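Local structure of nitroalkane oxidase (3MKH) at residues D290-F295 with R383-L388; A366-I371 with D387-A392; L216-E221 with R249-N254; D160-N165 with M207-T212. The protein catalyses the FAD-dependent oxidation of nitroalkanes to aldehydes or ketones, consuming oxygen and releasing nitrite and hydrogen peroxide, with a preference for longer chains. All blocks are in the same frame, centred on the assembly; numbering follows the deposited sequence.

Contact 1 of 4, residues D290-F295 with R383-L388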
# COMPACT_ATOMS: atom_id res chain seq x y z
N ASP A 290 3.34 18.87 10.75
CA ASP A 290 3.84 20.17 11.17
C ASP A 290 5.36 20.24 11.22
O ASP A 290 5.95 21.24 10.79
CB ASP A 290 3.30 20.54 12.55
CG ASP A 290 1.82 20.97 12.51
OD1 ASP A 290 1.25 21.12 11.41
OD2 ASP A 290 1.25 21.16 13.59
N ALA A 291 6.00 19.20 11.76
CA ALA A 291 7.46 19.19 11.87
C ALA A 291 8.14 19.12 10.49
O ALA A 291 9.16 19.77 10.26
CB ALA A 291 7.92 18.05 12.77
N ALA A 292 7.57 18.35 9.58
CA ALA A 292 8.10 18.26 8.21
C ALA A 292 7.91 19.56 7.43
O ALA A 292 8.81 20.00 6.70
CB ALA A 292 7.47 17.07 7.46
N LEU A 293 6.74 20.17 7.58
CA LEU A 293 6.44 21.44 6.92
C LEU A 293 7.38 22.52 7.45
O LEU A 293 7.89 23.33 6.69
CB LEU A 293 4.98 21.84 7.14
CG LEU A 293 4.45 23.04 6.35
CD1 LEU A 293 4.43 22.73 4.87
CD2 LEU A 293 3.04 23.40 6.82
N LYS A 294 7.61 22.52 8.76
CA LYS A 294 8.54 23.46 9.37
C LYS A 294 9.95 23.29 8.80
O LYS A 294 10.61 24.27 8.44
CB LYS A 294 8.57 23.24 10.89
CG LYS A 294 9.41 24.26 11.66
CD LYS A 294 9.12 24.14 13.16
CE LYS A 294 9.58 25.38 13.94
NZ LYS A 294 11.06 25.54 13.92
N PHE A 295 10.41 22.05 8.73
CA PHE A 295 11.71 21.73 8.15
C PHE A 295 11.77 22.21 6.70
O PHE A 295 12.73 22.85 6.29
CB PHE A 295 11.95 20.22 8.27
CG PHE A 295 13.21 19.73 7.63
CD1 PHE A 295 13.20 19.28 6.31
CD2 PHE A 295 14.39 19.67 8.34
CE1 PHE A 295 14.36 18.81 5.71
CE2 PHE A 295 15.54 19.19 7.76
CZ PHE A 295 15.53 18.76 6.44
N ARG A 383 16.13 15.69 16.21
CA ARG A 383 14.89 16.04 15.54
C ARG A 383 13.78 15.08 16.02
O ARG A 383 14.08 14.03 16.55
CB ARG A 383 15.08 15.99 14.01
CG ARG A 383 16.14 16.96 13.47
CD ARG A 383 16.10 17.04 11.93
NE ARG A 383 17.21 17.85 11.42
CZ ARG A 383 17.14 19.17 11.24
NH1 ARG A 383 16.02 19.83 11.51
NH2 ARG A 383 18.20 19.82 10.78
N PRO A 384 12.50 15.46 15.85
CA PRO A 384 11.41 14.71 16.48
C PRO A 384 10.91 13.47 15.72
O PRO A 384 10.09 12.76 16.28
CB PRO A 384 10.27 15.73 16.52
CG PRO A 384 10.50 16.57 15.28
CD PRO A 384 12.02 16.71 15.22
N PHE A 385 11.40 13.23 14.50
CA PHE A 385 10.78 12.24 13.62
C PHE A 385 10.91 10.80 14.10
O PHE A 385 9.97 10.02 13.97
CB PHE A 385 11.29 12.41 12.18
CG PHE A 385 11.10 13.81 11.67
CD1 PHE A 385 9.85 14.24 11.25
CD2 PHE A 385 12.15 14.71 11.65
CE1 PHE A 385 9.66 15.55 10.80
CE2 PHE A 385 11.97 16.02 11.22
CZ PHE A 385 10.71 16.43 10.78
N SER A 386 12.06 10.44 14.68
CA SER A 386 12.23 9.09 15.19
C SER A 386 11.27 8.81 16.35
O SER A 386 10.61 7.77 16.40
CB SER A 386 13.68 8.85 15.62
OG SER A 386 13.85 7.57 16.17
N ASP A 387 11.20 9.75 17.29
CA ASP A 387 10.30 9.59 18.43
C ASP A 387 8.85 9.51 17.98
O ASP A 387 8.06 8.77 18.57
CB ASP A 387 10.46 10.75 19.42
CG ASP A 387 11.72 10.64 20.26
OD1 ASP A 387 12.38 9.57 20.22
OD2 ASP A 387 12.03 11.62 20.96
N LEU A 388 8.48 10.28 16.96
CA LEU A 388 7.11 10.21 16.43
C LEU A 388 6.79 8.80 15.92
O LEU A 388 5.77 8.23 16.29
CB LEU A 388 6.87 11.25 15.32
CG LEU A 388 6.63 12.65 15.88
CD1 LEU A 388 6.88 13.69 14.80
CD2 LEU A 388 5.20 12.74 16.39

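Contact 2 of 4, residues A366-I371 with D387-A392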
# COMPACT_ATOMS: atom_id res chain seq x y z
N ALA A 366 2.14 7.72 8.09
CA ALA A 366 2.51 9.13 8.05
C ALA A 366 3.92 9.36 8.56
O ALA A 366 4.65 10.17 8.01
CB ALA A 366 1.53 9.96 8.87
N CYS A 367 4.27 8.69 9.66
CA CYS A 367 5.59 8.88 10.25
C CYS A 367 6.69 8.34 9.32
O CYS A 367 7.74 8.97 9.17
CB CYS A 367 5.67 8.27 11.65
SG CYS A 367 4.71 9.18 12.89
N THR A 368 6.43 7.20 8.67
CA THR A 368 7.43 6.64 7.74
C THR A 368 7.54 7.52 6.49
O THR A 368 8.64 7.74 6.00
CB THR A 368 7.17 5.14 7.37
OG1 THR A 368 5.81 4.95 6.94
CG2 THR A 368 7.40 4.25 8.58
N ASP A 369 6.40 8.01 6.00
CA ASP A 369 6.40 8.92 4.85
C ASP A 369 7.18 10.19 5.15
O ASP A 369 7.95 10.68 4.31
CB ASP A 369 4.98 9.33 4.46
CG ASP A 369 4.30 8.33 3.55
OD1 ASP A 369 5.00 7.44 3.02
OD2 ASP A 369 3.07 8.46 3.34
N VAL A 370 6.96 10.76 6.33
CA VAL A 370 7.63 12.00 6.69
C VAL A 370 9.15 11.80 6.84
O VAL A 370 9.95 12.67 6.47
CB VAL A 370 6.99 12.60 7.96
CG1 VAL A 370 7.93 13.52 8.63
CG2 VAL A 370 5.66 13.29 7.57
N ILE A 371 9.55 10.66 7.37
CA ILE A 371 10.98 10.33 7.45
C ILE A 371 11.61 10.30 6.04
O ILE A 371 12.68 10.86 5.81
CB ILE A 371 11.17 9.00 8.20
CG1 ILE A 371 11.03 9.25 9.72
CG2 ILE A 371 12.51 8.34 7.86
CD1 ILE A 371 10.80 7.97 10.53
N ASP A 387 11.20 9.75 17.29
CA ASP A 387 10.30 9.59 18.43
C ASP A 387 8.85 9.51 17.98
O ASP A 387 8.06 8.77 18.57
CB ASP A 387 10.46 10.75 19.42
CG ASP A 387 11.72 10.64 20.26
OD1 ASP A 387 12.38 9.57 20.22
OD2 ASP A 387 12.03 11.62 20.96
N LEU A 388 8.48 10.28 16.96
CA LEU A 388 7.11 10.21 16.43
C LEU A 388 6.79 8.80 15.92
O LEU A 388 5.77 8.23 16.29
CB LEU A 388 6.87 11.25 15.32
CG LEU A 388 6.63 12.65 15.88
CD1 LEU A 388 6.88 13.69 14.80
CD2 LEU A 388 5.20 12.74 16.39
N LEU A 389 7.66 8.25 15.08
CA LEU A 389 7.50 6.87 14.60
C LEU A 389 7.39 5.86 15.77
O LEU A 389 6.48 5.03 15.83
CB LEU A 389 8.70 6.48 13.72
CG LEU A 389 8.68 5.03 13.23
CD1 LEU A 389 7.35 4.76 12.52
CD2 LEU A 389 9.87 4.73 12.30
N ASN A 390 8.32 5.94 16.71
CA ASN A 390 8.32 5.00 17.82
C ASN A 390 7.16 5.18 18.79
O ASN A 390 6.88 4.29 19.59
CB ASN A 390 9.66 5.02 18.55
CG ASN A 390 10.72 4.28 17.77
OD1 ASN A 390 10.61 3.08 17.58
ND2 ASN A 390 11.72 5.00 17.27
N THR A 391 6.49 6.32 18.71
CA THR A 391 5.23 6.50 19.43
C THR A 391 4.11 5.88 18.61
O THR A 391 3.27 5.12 19.12
CB THR A 391 4.95 8.01 19.69
OG1 THR A 391 6.03 8.56 20.45
CG2 THR A 391 3.63 8.21 20.46
N ALA A 392 4.11 6.19 17.32
CA ALA A 392 3.02 5.77 16.44
C ALA A 392 2.87 4.25 16.35
O ALA A 392 1.74 3.73 16.28
CB ALA A 392 3.22 6.39 15.03

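Contact 3 of 4, residues L216-E221 with R249-N254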
# COMPACT_ATOMS: atom_id res chain seq x y z
N LEU A 216 -4.45 -3.66 49.08
CA LEU A 216 -3.11 -4.24 48.96
C LEU A 216 -2.35 -4.14 50.27
O LEU A 216 -1.71 -5.10 50.69
CB LEU A 216 -2.31 -3.60 47.82
CG LEU A 216 -2.92 -3.87 46.43
CD1 LEU A 216 -2.12 -3.20 45.35
CD2 LEU A 216 -3.02 -5.38 46.16
N ASP A 217 -2.42 -2.99 50.92
CA ASP A 217 -1.70 -2.77 52.18
C ASP A 217 -2.29 -3.67 53.27
O ASP A 217 -1.57 -4.21 54.10
CB ASP A 217 -1.82 -1.31 52.64
CG ASP A 217 -1.05 -0.34 51.74
OD1 ASP A 217 -0.21 -0.77 50.92
OD2 ASP A 217 -1.29 0.88 51.89
N ARG A 218 -3.61 -3.81 53.26
CA ARG A 218 -4.29 -4.63 54.25
C ARG A 218 -3.86 -6.10 54.10
O ARG A 218 -3.65 -6.80 55.10
CB ARG A 218 -5.81 -4.47 54.12
CG ARG A 218 -6.63 -5.40 54.99
CD ARG A 218 -8.11 -5.06 54.88
NE ARG A 218 -8.55 -4.98 53.48
CZ ARG A 218 -8.84 -6.05 52.74
NH1 ARG A 218 -8.73 -7.27 53.26
NH2 ARG A 218 -9.24 -5.89 51.48
N ASN A 219 -3.74 -6.55 52.86
CA ASN A 219 -3.30 -7.91 52.58
C ASN A 219 -1.84 -8.20 52.90
O ASN A 219 -1.45 -9.36 52.98
CB ASN A 219 -3.60 -8.28 51.13
CG ASN A 219 -5.03 -8.68 50.92
OD1 ASN A 219 -5.39 -9.84 51.11
ND2 ASN A 219 -5.86 -7.73 50.53
N GLY A 220 -1.03 -7.15 53.06
CA GLY A 220 0.34 -7.30 53.53
C GLY A 220 1.41 -7.66 52.50
O GLY A 220 1.13 -7.80 51.31
N GLU A 221 2.65 -7.81 52.97
CA GLU A 221 3.80 -8.06 52.10
C GLU A 221 3.57 -9.24 51.16
O GLU A 221 3.01 -10.26 51.55
CB GLU A 221 5.07 -8.33 52.92
CG GLU A 221 5.34 -7.34 54.04
CD GLU A 221 6.58 -7.72 54.84
OE1 GLU A 221 6.78 -7.13 55.93
OE2 GLU A 221 7.34 -8.60 54.39
N ARG A 249 -7.16 -10.53 48.95
CA ARG A 249 -8.53 -10.74 49.39
C ARG A 249 -9.28 -9.43 49.51
O ARG A 249 -8.79 -8.48 50.13
CB ARG A 249 -8.55 -11.48 50.74
CG ARG A 249 -7.84 -12.82 50.69
CD ARG A 249 -7.97 -13.60 52.01
NE ARG A 249 -7.49 -14.98 51.87
CZ ARG A 249 -6.21 -15.33 51.91
NH1 ARG A 249 -5.27 -14.41 52.07
NH2 ARG A 249 -5.86 -16.61 51.78
N VAL A 250 -10.48 -9.38 48.93
CA VAL A 250 -11.29 -8.17 49.01
C VAL A 250 -12.74 -8.51 49.37
O VAL A 250 -13.23 -9.60 49.05
CB VAL A 250 -11.25 -7.37 47.69
CG1 VAL A 250 -9.82 -6.92 47.38
CG2 VAL A 250 -11.83 -8.19 46.54
N PRO A 251 -13.42 -7.58 50.02
CA PRO A 251 -14.82 -7.79 50.39
C PRO A 251 -15.71 -7.76 49.15
O PRO A 251 -15.28 -7.36 48.06
CB PRO A 251 -15.12 -6.63 51.35
CG PRO A 251 -14.15 -5.55 50.93
CD PRO A 251 -12.90 -6.27 50.48
N THR A 252 -16.95 -8.19 49.31
CA THR A 252 -17.82 -8.35 48.16
C THR A 252 -18.24 -7.02 47.55
O THR A 252 -18.59 -6.96 46.37
CB THR A 252 -19.07 -9.19 48.51
OG1 THR A 252 -19.75 -8.58 49.61
CG2 THR A 252 -18.65 -10.61 48.90
N LYS A 253 -18.19 -5.94 48.32
CA LYS A 253 -18.46 -4.62 47.75
C LYS A 253 -17.49 -4.30 46.60
O LYS A 253 -17.82 -3.50 45.72
CB LYS A 253 -18.42 -3.51 48.80
CG LYS A 253 -17.07 -3.28 49.45
CD LYS A 253 -17.13 -2.12 50.42
CE LYS A 253 -15.79 -1.88 51.08
NZ LYS A 253 -15.83 -0.80 52.09
N ASN A 254 -16.31 -4.92 46.62
CA ASN A 254 -15.28 -4.64 45.60
C ASN A 254 -15.63 -5.19 44.22
O ASN A 254 -15.02 -4.81 43.21
CB ASN A 254 -13.91 -5.19 46.01
CG ASN A 254 -13.13 -4.24 46.92
OD1 ASN A 254 -11.95 -3.95 46.67
ND2 ASN A 254 -13.77 -3.78 47.97

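Contact 4 of 4, residues D160-N165 with M207-T212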
# COMPACT_ATOMS: atom_id res chain seq x y z
N ASP A 160 -16.81 -14.74 52.76
CA ASP A 160 -17.31 -13.43 52.36
C ASP A 160 -16.22 -12.55 51.73
O ASP A 160 -16.33 -11.33 51.71
CB ASP A 160 -17.98 -12.71 53.53
CG ASP A 160 -17.02 -12.38 54.65
OD1 ASP A 160 -15.92 -12.99 54.70
OD2 ASP A 160 -17.36 -11.51 55.48
N GLU A 161 -15.16 -13.16 51.23
CA GLU A 161 -14.18 -12.38 50.48
C GLU A 161 -13.81 -13.05 49.16
O GLU A 161 -13.80 -14.28 49.05
CB GLU A 161 -12.95 -12.07 51.35
CG GLU A 161 -12.48 -13.21 52.22
CD GLU A 161 -11.35 -12.81 53.15
OE1 GLU A 161 -11.23 -11.60 53.49
OE2 GLU A 161 -10.57 -13.71 53.54
N TRP A 162 -13.56 -12.24 48.14
CA TRP A 162 -13.02 -12.74 46.89
C TRP A 162 -11.50 -12.77 46.98
O TRP A 162 -10.88 -11.85 47.52
CB TRP A 162 -13.48 -11.87 45.71
CG TRP A 162 -14.90 -12.16 45.32
CD1 TRP A 162 -16.03 -11.56 45.81
CD2 TRP A 162 -15.34 -13.14 44.37
NE1 TRP A 162 -17.15 -12.11 45.23
CE2 TRP A 162 -16.75 -13.08 44.34
CE3 TRP A 162 -14.69 -14.07 43.56
CZ2 TRP A 162 -17.52 -13.91 43.52
CZ3 TRP A 162 -15.45 -14.89 42.74
CH2 TRP A 162 -16.85 -14.80 42.73
N VAL A 163 -10.90 -13.82 46.46
CA VAL A 163 -9.46 -13.96 46.53
C VAL A 163 -8.88 -13.97 45.13
O VAL A 163 -9.25 -14.80 44.30
CB VAL A 163 -9.06 -15.23 47.30
CG1 VAL A 163 -7.55 -15.35 47.39
CG2 VAL A 163 -9.67 -15.20 48.70
N ILE A 164 -7.96 -13.05 44.87
CA ILE A 164 -7.44 -12.84 43.52
C ILE A 164 -6.00 -13.30 43.40
O ILE A 164 -5.17 -13.00 44.26
CB ILE A 164 -7.55 -11.35 43.13
CG1 ILE A 164 -9.02 -10.93 43.08
CG2 ILE A 164 -6.91 -11.10 41.77
CD1 ILE A 164 -9.22 -9.44 43.23
N ASN A 165 -5.71 -14.04 42.33
CA ASN A 165 -4.36 -14.47 42.01
C ASN A 165 -4.10 -14.37 40.51
O ASN A 165 -4.93 -14.78 39.69
CB ASN A 165 -4.14 -15.93 42.44
CG ASN A 165 -4.00 -16.09 43.94
OD1 ASN A 165 -3.00 -15.71 44.53
ND2 ASN A 165 -5.03 -16.66 44.57
N MET A 207 -15.24 -11.56 35.24
CA MET A 207 -15.62 -10.56 36.23
C MET A 207 -14.71 -9.34 36.14
O MET A 207 -13.62 -9.42 35.57
CB MET A 207 -15.46 -11.11 37.65
CG MET A 207 -16.11 -12.44 37.95
SD MET A 207 -15.66 -13.01 39.60
CE MET A 207 -16.45 -11.78 40.63
N ILE A 208 -15.14 -8.24 36.73
CA ILE A 208 -14.23 -7.15 37.06
C ILE A 208 -14.31 -6.89 38.56
O ILE A 208 -15.40 -6.70 39.12
CB ILE A 208 -14.55 -5.86 36.29
CG1 ILE A 208 -14.53 -6.12 34.77
CG2 ILE A 208 -13.57 -4.73 36.67
CD1 ILE A 208 -14.86 -4.90 33.93
N ILE A 209 -13.16 -6.92 39.22
CA ILE A 209 -13.11 -6.69 40.67
C ILE A 209 -12.17 -5.54 40.95
O ILE A 209 -11.05 -5.51 40.43
CB ILE A 209 -12.62 -7.94 41.43
CG1 ILE A 209 -13.45 -9.16 41.02
CG2 ILE A 209 -12.67 -7.73 42.94
CD1 ILE A 209 -13.15 -10.41 41.82
N LEU A 210 -12.62 -4.59 41.77
CA LEU A 210 -11.79 -3.48 42.19
C LEU A 210 -10.72 -3.94 43.17
O LEU A 210 -10.96 -4.81 44.00
CB LEU A 210 -12.64 -2.36 42.81
CG LEU A 210 -13.75 -1.79 41.92
CD1 LEU A 210 -14.49 -0.62 42.60
CD2 LEU A 210 -13.18 -1.39 40.54
N VAL A 211 -9.54 -3.35 43.05
CA VAL A 211 -8.46 -3.53 44.01
C VAL A 211 -7.83 -2.17 44.29
O VAL A 211 -7.27 -1.53 43.39
CB VAL A 211 -7.36 -4.50 43.50
CG1 VAL A 211 -6.20 -4.57 44.50
CG2 VAL A 211 -7.95 -5.88 43.25
N THR A 212 -7.90 -1.72 45.54
CA THR A 212 -7.36 -0.42 45.92
C THR A 212 -6.01 -0.60 46.59
O THR A 212 -5.68 -1.70 47.04
CB THR A 212 -8.30 0.33 46.90
OG1 THR A 212 -8.34 -0.35 48.17
CG2 THR A 212 -9.70 0.43 46.33

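Contact 1 of 4, residues D290-F295 with R383-L388
A chi1 of 176° turns the F295 ring back beside its carbonyl carbon, while R383, at chi1 -61° and extended from CG to NE, brings its guanidinium across the ring at about a right angle. They join the long helix 262-298 to the loop that leads into helix 385-392, in the C-terminal helical domain of the acyl-CoA dehydrogenase fold. The phenyl ring presents its edge, and F295 CE2 stands over the centre of one guanidinium face, 3.8 Å from R383 CZ. R383 NH1 lies near the plane of the ring, 3.6 Å from F295 CD2, and the two planes are 85° apart. The cation therefore meets the rim of the ring and not its pi face.

Further back along helix 262-298, small residues receive the second aromatic. F385 points its ring at A291 and A292, with A291 CB 3.6 Å from F385 CE1. P384, just before F385 in the chain, adds its own apolar touch, A291 CB to P384 CG at 3.9 Å. P384 CG also lies over one face of the F385 ring, and both residues touch the A291 methyl. On its other contacts F385 packs against V370 and V374 of helix 345-374, V374 being an FAD-binding residue, while F295 touches R301, another FAD-binding residue. D290 turns to a neighbouring subunit, where its OD1 bonds W422 NE1. At the edge of the F385 ring, near its plane, F385 CE1 comes 3.7 Å from the backbone N of A292.

Contact 2 of 4, residues A366-I371 with D387-A392
An antiparallel helix pair of the C-terminal domain makes this buried contact, the segment axes of 366-371 and 387-392 passing 9.1 Å apart with 160° between their directions. C367 is the residue most enclosed by the partner helix. C367 CB presses on the backbone of L389, 3.7 Å from L389 CA, while SG, anti to the carbonyl carbon (chi1 -71°), points between L388 and A392, one turn apart on the partner helix. C367 SG meets the methyl A392 CB at 3.8 Å and lies 3.9 Å from L388 CB. L389 answers from the other helix with its two methyls divided: L389 CD1 rests against T368 CG2 at 4.0 Å, and L389 CD2 meets I371 CD1 at 3.8 Å, the I371 and L389 side chains crossing at about a right angle.

In this helical bundle of the acyl-CoA dehydrogenase fold, helix 345-374 runs on into the FAD-binding residues N372 to V374, and T368, I371 and L389 also reach a neighbouring subunit of the tetramer. I371 packs on I397 of that subunit, L389 on its V393, and N390 O accepts a bond from its Y379 OH. T368 turns its hydroxyl back to its own helix, onto the carbonyls of V364 and K365. Within helix 385-392, D387 O takes two donors from opposite faces of its carbonyl plane, T391 N and T391 OG1, the latter at 2.8 Å.

Contact 3 of 4, residues L216-E221 with R249-N254
N219 grips the backbone of R249 with both ends of its amide. R249 N donates to N219 OD1 at 2.9 Å with an N-H...O angle of 168°, although the donor stands above the amide carbonyl plane and not on a lone pair. In return, N219 ND2 gives a nearly straight bond to R249 O at 3.1 Å, with that oxygen in the plane of the amide. R218 adds a second firm donor: R218 NH2 reaches the same R249 O at 3.0 Å, in the carbonyl plane, while NH1 makes only a weak bond. The R218 chain bends at chi3 (51°) to carry the guanidinium there, and R218 NH2 also comes 3.8 Å from P251 CD.

An alanine at N219 would remove both amide bonds and is likely to leave R249 N without this partner and R249 O dependent on R218. The next shell centres on D215, whose OD1 forms a salt bridge with R218 NH2 and whose backbone O accepts from N219 ND2. D215 thus holds both donors, the guanidinium by its carboxylate and the amide by its carbonyl, which is consistent with a fixed rotation of each. Just beyond N219, G220 leaves the helix with positive phi. The contact thus fastens the C-terminal end of the short helix 213-219 to strand 242-251, whose V250 pairs with W162 of strand 161-168, while L216 packs against V211 of strand 206-212 and V248.

Contact 4 of 4, residues D160-N165 with M207-T212
This is a buried, side-chain-only contact between two strands of the beta domain that cross at 90°, with axes 9.8 Å apart at their closest. Strand 161-168 and strand 206-212 meet through residues that alternate along each chain: W162 and I164 from one, M207, I209 and V211 from the other. M207 lays its end over one face of the indole. The methyl M207 CE sits 3.7 Å from the centroid of the W162 six-membered ring, only 10° off the normal, a CH-pi contact. M207 SD is 4.1 Å from that same W162 centroid, which makes a Met-aromatic contact as well. The bend at chi3 of M207 (66°) lets both atoms lie over the face, and M207 SD approaches W162 CZ3 to 3.7 Å. Nearer the backbone, I209 CD1 fits against W162 CB.

I164 fills the other half of the interface. I164 CD1 meets I209 CG2 at 3.9 Å, the two isoleucines reaching toward each other tip to tip, and touches V211 CG2 at 3.8 Å, where the side chains slide past each other in opposite directions. An alanine in place of W162 would take away the aromatic face and is likely to leave M207 SD and CE without the ring they lie on and the end of M207 less fixed in its rotation. V255 packs on both W162 and M207, and V250 on W162 and I209, so strands 255-257 and 242-251 frame the cluster. Facing apolar side chains between strands crossing at a right angle are part of the interior of the beta domain, the middle domain of the acyl-CoA dehydrogenase fold.

Following the chain, contact 4 closes first, joining strand 161-168 to strand 206-212 across 41 intervening residues. Helix 213-219 follows directly, and contact 3 closes its loop of 27 residues onto strand 242-251. The two are in series and touch: N254 O lies 2.8 Å from L210 N, a probable hydrogen bond, and both reach one sheet. Contact 1 then spans 87 residues; contact 2 opens inside that span and closes on an overlapping segment that runs on to 392, so the two overlap and do not nest cleanly. A292 touches V370, bringing helix 262-298 against helix 345-374. The centres of contacts 2 and 4 are about 41 Å apart, on opposite sides of the chain's centre.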